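Local atomic coordinates of phosphoribosylaminoimidazole carboxylase, ATPase subunit (PDB entry 3AW8), a protein that probably catalyses the ATP-dependent carboxylation of 5-aminoimidazole ribonucleotide to N5-carboxyaminoimidazole ribonucleotide in purine biosynthesis. Residues H264-T276 against G292-N304. Residues are numbered along the deposited sequence; the frame is centred on the assembly and turned at random.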
loop_
_atom_site.group_PDB
_atom_site.type_symbol
_atom_site.label_atom_id
_atom_site.label_comp_id
_atom_site.label_asym_id
_atom_site.label_seq_id
_atom_site.Cartn_x
_atom_site.Cartn_y
_atom_site.Cartn_z
ATOM N N HIS A 264 3.366 12.234 -10.203
ATOM C CA HIS A 264 2.920 13.584 -9.905
ATOM C C HIS A 264 1.900 13.637 -8.779
ATOM O O HIS A 264 1.183 12.668 -8.535
ATOM C CB HIS A 264 2.336 14.174 -11.191
ATOM C CG HIS A 264 2.161 15.655 -11.165
ATOM N ND1 HIS A 264 0.947 16.256 -10.917
ATOM C CD2 HIS A 264 3.045 16.660 -11.376
ATOM C CE1 HIS A 264 1.089 17.568 -10.980
ATOM N NE2 HIS A 264 2.350 17.839 -11.258
ATOM N N ASN A 265 1.857 14.786 -8.108
ATOM C CA ASN A 265 0.959 15.045 -6.991
ATOM C C ASN A 265 -0.504 14.829 -7.369
ATOM O O ASN A 265 -1.296 14.325 -6.569
ATOM C CB ASN A 265 1.165 16.481 -6.512
ATOM C CG ASN A 265 0.564 16.746 -5.139
ATOM O OD1 ASN A 265 0.849 17.781 -4.534
ATOM N ND2 ASN A 265 -0.265 15.822 -4.640
ATOM N N SER A 266 -0.860 15.205 -8.591
ATOM C CA SER A 266 -2.230 15.052 -9.060
ATOM C C SER A 266 -2.595 13.587 -9.289
ATOM O O SER A 266 -3.661 13.291 -9.812
ATOM C CB SER A 266 -2.427 15.827 -10.363
ATOM O OG SER A 266 -1.776 15.171 -11.434
ATOM N N GLY A 267 -1.715 12.672 -8.902
ATOM C CA GLY A 267 -1.997 11.261 -9.100
ATOM C C GLY A 267 -1.948 10.404 -7.845
ATOM O O GLY A 267 -2.087 9.180 -7.922
ATOM N N HIS A 268 -1.761 11.027 -6.685
ATOM C CA HIS A 268 -1.685 10.262 -5.455
ATOM C C HIS A 268 -2.948 9.479 -5.192
ATOM O O HIS A 268 -2.928 8.517 -4.430
ATOM C CB HIS A 268 -1.386 11.170 -4.271
ATOM C CG HIS A 268 -0.063 11.853 -4.369
ATOM N ND1 HIS A 268 0.943 11.402 -5.197
ATOM C CD2 HIS A 268 0.427 12.946 -3.738
ATOM C CE1 HIS A 268 1.996 12.190 -5.074
ATOM N NE2 HIS A 268 1.709 13.135 -4.196
ATOM N N TRP A 269 -4.049 9.878 -5.822
ATOM C CA TRP A 269 -5.319 9.173 -5.625
ATOM C C TRP A 269 -5.277 7.750 -6.201
ATOM O O TRP A 269 -6.122 6.917 -5.867
ATOM C CB TRP A 269 -6.469 9.933 -6.286
ATOM C CG TRP A 269 -6.309 10.051 -7.770
ATOM C CD1 TRP A 269 -5.609 11.011 -8.445
ATOM C CD2 TRP A 269 -6.793 9.137 -8.760
ATOM N NE1 TRP A 269 -5.624 10.749 -9.793
ATOM C CE2 TRP A 269 -6.345 9.605 -10.015
ATOM C CE3 TRP A 269 -7.556 7.966 -8.710
ATOM C CZ2 TRP A 269 -6.639 8.942 -11.214
ATOM C CZ3 TRP A 269 -7.847 7.301 -9.908
ATOM C CH2 TRP A 269 -7.388 7.796 -11.141
ATOM N N THR A 270 -4.296 7.470 -7.060
ATOM C CA THR A 270 -4.205 6.152 -7.671
ATOM C C THR A 270 -3.753 5.054 -6.716
ATOM O O THR A 270 -3.835 3.864 -7.050
ATOM C CB THR A 270 -3.275 6.144 -8.916
ATOM O OG1 THR A 270 -1.921 6.377 -8.518
ATOM C CG2 THR A 270 -3.706 7.213 -9.918
ATOM N N ILE A 271 -3.285 5.435 -5.528
ATOM C CA ILE A 271 -2.854 4.432 -4.560
ATOM C C ILE A 271 -4.029 3.533 -4.168
ATOM O O ILE A 271 -3.874 2.328 -4.053
ATOM C CB ILE A 271 -2.240 5.080 -3.303
ATOM C CG1 ILE A 271 -1.020 5.916 -3.696
ATOM C CG2 ILE A 271 -1.792 3.999 -2.326
ATOM C CD1 ILE A 271 -0.342 6.588 -2.526
ATOM N N GLU A 272 -5.204 4.115 -3.963
ATOM C CA GLU A 272 -6.383 3.318 -3.635
ATOM C C GLU A 272 -7.513 3.500 -4.654
ATOM O O GLU A 272 -8.376 2.636 -4.774
ATOM C CB GLU A 272 -6.892 3.634 -2.230
ATOM C CG GLU A 272 -6.691 5.057 -1.824
ATOM C CD GLU A 272 -5.412 5.244 -1.043
ATOM O OE1 GLU A 272 -4.676 6.211 -1.331
ATOM O OE2 GLU A 272 -5.150 4.424 -0.138
ATOM N N GLY A 273 -7.485 4.599 -5.408
ATOM C CA GLY A 273 -8.522 4.853 -6.401
ATOM C C GLY A 273 -8.330 4.310 -7.820
ATOM O O GLY A 273 -9.167 4.552 -8.693
ATOM N N ALA A 274 -7.236 3.598 -8.073
ATOM C CA ALA A 274 -6.990 3.028 -9.397
ATOM C C ALA A 274 -6.491 1.605 -9.179
ATOM O O ALA A 274 -5.954 1.294 -8.119
ATOM C CB ALA A 274 -5.955 3.847 -10.151
ATOM N N GLU A 275 -6.656 0.736 -10.167
ATOM C CA GLU A 275 -6.230 -0.642 -9.987
ATOM C C GLU A 275 -4.736 -0.774 -9.746
ATOM O O GLU A 275 -4.281 -1.732 -9.117
ATOM C CB GLU A 275 -6.641 -1.501 -11.187
ATOM C CG GLU A 275 -6.696 -2.986 -10.843
ATOM C CD GLU A 275 -7.663 -3.277 -9.698
ATOM O OE1 GLU A 275 -7.502 -4.313 -9.007
ATOM O OE2 GLU A 275 -8.596 -2.466 -9.496
ATOM N N THR A 276 -3.971 0.186 -10.250
ATOM C CA THR A 276 -2.523 0.177 -10.094
ATOM C C THR A 276 -2.105 1.605 -9.836
ATOM O O THR A 276 -2.478 2.510 -10.588
ATOM C CB THR A 276 -1.800 -0.309 -11.373
ATOM O OG1 THR A 276 -2.386 -1.531 -11.833
ATOM C CG2 THR A 276 -0.326 -0.553 -11.084
ATOM N N GLY A 292 0.554 -2.294 -15.208
ATOM C CA GLY A 292 -0.683 -2.707 -14.579
ATOM C C GLY A 292 -1.843 -1.863 -15.058
ATOM O O GLY A 292 -1.662 -0.756 -15.575
ATOM N N SER A 293 -3.045 -2.398 -14.886
ATOM C CA SER A 293 -4.261 -1.714 -15.288
ATOM C C SER A 293 -4.386 -0.352 -14.612
ATOM O O SER A 293 -4.051 -0.192 -13.435
ATOM C CB SER A 293 -5.476 -2.577 -14.941
ATOM O OG SER A 293 -6.682 -1.890 -15.229
ATOM N N THR A 294 -4.874 0.627 -15.368
ATOM C CA THR A 294 -5.056 1.972 -14.850
ATOM C C THR A 294 -6.531 2.265 -14.583
ATOM O O THR A 294 -6.901 3.395 -14.259
ATOM C CB THR A 294 -4.523 3.013 -15.836
ATOM O OG1 THR A 294 -5.042 2.728 -17.139
ATOM C CG2 THR A 294 -3.005 2.985 -15.878
ATOM N N ALA A 295 -7.371 1.246 -14.710
ATOM C CA ALA A 295 -8.800 1.426 -14.486
ATOM C C ALA A 295 -9.083 2.005 -13.096
ATOM O O ALA A 295 -8.497 1.577 -12.103
ATOM C CB ALA A 295 -9.519 0.097 -14.664
ATOM N N PRO A 296 -9.980 2.998 -13.012
ATOM C CA PRO A 296 -10.316 3.615 -11.725
ATOM C C PRO A 296 -11.265 2.786 -10.872
ATOM O O PRO A 296 -12.088 2.033 -11.390
ATOM C CB PRO A 296 -10.944 4.943 -12.135
ATOM C CG PRO A 296 -11.620 4.599 -13.410
ATOM C CD PRO A 296 -10.594 3.744 -14.123
ATOM N N ARG A 297 -11.128 2.919 -9.557
ATOM C CA ARG A 297 -11.987 2.223 -8.611
ATOM C C ARG A 297 -12.927 3.291 -8.085
ATOM O O ARG A 297 -12.585 4.028 -7.155
ATOM C CB ARG A 297 -11.180 1.643 -7.446
ATOM C CG ARG A 297 -10.298 0.449 -7.791
ATOM C CD ARG A 297 -9.461 0.063 -6.582
ATOM N NE ARG A 297 -8.496 -0.998 -6.856
ATOM C CZ ARG A 297 -7.460 -1.277 -6.069
ATOM N NH1 ARG A 297 -6.628 -2.259 -6.383
ATOM N NH2 ARG A 297 -7.244 -0.558 -4.970
ATOM N N GLY A 298 -14.097 3.394 -8.704
ATOM C CA GLY A 298 -15.062 4.389 -8.276
ATOM C C GLY A 298 -14.601 5.806 -8.541
ATOM O O GLY A 298 -14.136 6.120 -9.636
ATOM N N GLN A 299 -14.731 6.661 -7.534
ATOM C CA GLN A 299 -14.348 8.062 -7.646
ATOM C C GLN A 299 -13.461 8.514 -6.498
ATOM O O GLN A 299 -13.670 8.139 -5.346
ATOM C CB GLN A 299 -15.587 8.943 -7.665
ATOM C CG GLN A 299 -16.299 9.025 -8.981
ATOM C CD GLN A 299 -17.561 9.837 -8.844
ATOM O OE1 GLN A 299 -18.508 9.412 -8.179
ATOM N NE2 GLN A 299 -17.579 11.024 -9.450
ATOM N N SER A 300 -12.484 9.353 -6.807
ATOM C CA SER A 300 -11.572 9.821 -5.785
ATOM C C SER A 300 -11.441 11.324 -5.728
ATOM O O SER A 300 -11.633 12.023 -6.721
ATOM C CB SER A 300 -10.191 9.218 -6.012
ATOM O OG SER A 300 -10.257 7.811 -5.988
ATOM N N ALA A 301 -11.110 11.804 -4.540
ATOM C CA ALA A 301 -10.888 13.210 -4.292
ATOM C C ALA A 301 -9.577 13.210 -3.516
ATOM O O ALA A 301 -9.461 12.575 -2.462
ATOM C CB ALA A 301 -12.010 13.795 -3.447
ATOM N N MET A 302 -8.589 13.909 -4.057
ATOM C CA MET A 302 -7.271 13.985 -3.449
ATOM C C MET A 302 -7.123 15.361 -2.810
ATOM O O MET A 302 -7.124 16.369 -3.516
ATOM C CB MET A 302 -6.220 13.779 -4.556
ATOM C CG MET A 302 -4.800 13.417 -4.118
ATOM S SD MET A 302 -3.882 14.742 -3.323
ATOM C CE MET A 302 -3.934 16.020 -4.615
ATOM N N VAL A 303 -7.024 15.431 -1.487
ATOM C CA VAL A 303 -6.850 16.743 -0.873
ATOM C C VAL A 303 -5.479 16.830 -0.202
ATOM O O VAL A 303 -5.150 16.040 0.679
ATOM C CB VAL A 303 -8.009 17.109 0.157
ATOM C CG1 VAL A 303 -9.327 16.526 -0.303
ATOM C CG2 VAL A 303 -7.683 16.635 1.559
ATOM N N ASN A 304 -4.666 17.780 -0.651
ATOM C CA ASN A 304 -3.341 17.965 -0.084
ATOM C C ASN A 304 -3.392 18.523 1.323
ATOM O O ASN A 304 -4.313 19.258 1.681
ATOM C CB ASN A 304 -2.502 18.920 -0.937
ATOM C CG ASN A 304 -1.778 18.217 -2.066
ATOM O OD1 ASN A 304 -1.615 16.996 -2.052
ATOM N ND2 ASN A 304 -1.323 18.989 -3.044
HETATM O O HOH W 1 -5.313 -0.458 -2.585
HETATM O O HOH W 2 -11.192 6.425 -8.052
#
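A loop carrying a short, weakly bonded helical turn (270-273) packs on strand 299-306 of the large antiparallel sheet of this ATP-grasp enzyme; a single backbone bridge, Ala274 with Pro296, closes one end. Two bonds define it: Arg297 N to Gly273 O, 2.7 Å, and Glu275 N to Ala295 O, 2.8 Å. Beyond it, Thr276 OG1 donates to Ser293 O at 2.7 Å.

The Arg297 side chain, extended from CG to NE (chi3 -175°), carries its guanidinium to the carbonyls of Glu272 and Ala274 and to the carboxylate of Glu275. Its NE donates to Glu275 OE2 at 3.0 Å in a salt bridge, and NH1 adds a weak bond to OE1; the acid lies near the guanidinium plane, yet OE2 is approached from above the carboxylate plane, the two planes being 71° apart. Ala274 O sits over the centre of one guanidinium face, and NH2 makes a weak bond to Glu272 O and a firmer one to a water. Shortening Arg297 to an alanine would probably cost the Glu275 carboxylate its close charged mate, leaving a long, weak pairing with Arg342 of the second subunit, and uncover Ala274 O. A second water ties Gly273 O and Arg297 O to Ser300 OG.

Farther along, Trp269 CB packs on Ser300 CB (3.8 Å) and Met302 CB, while Met302 CE reaches Asn265 ND2. There Asn304 ND2 donates to Asn265 OD1 at 2.9 Å and Asn265 ND2 to Asn304 OD1 at 3.1 Å, the amide planes 34° apart; Lys335 NZ also bonds Asn265 OD1, and Asn304 ND2 also donates to Leu208 O.

Glu275 O also bonds His322 of the second subunit, so the bridged end borders the dimer interface. The whole is a loop with a helical turn, running antiparallel alongside an inner sheet strand and its preceding loop.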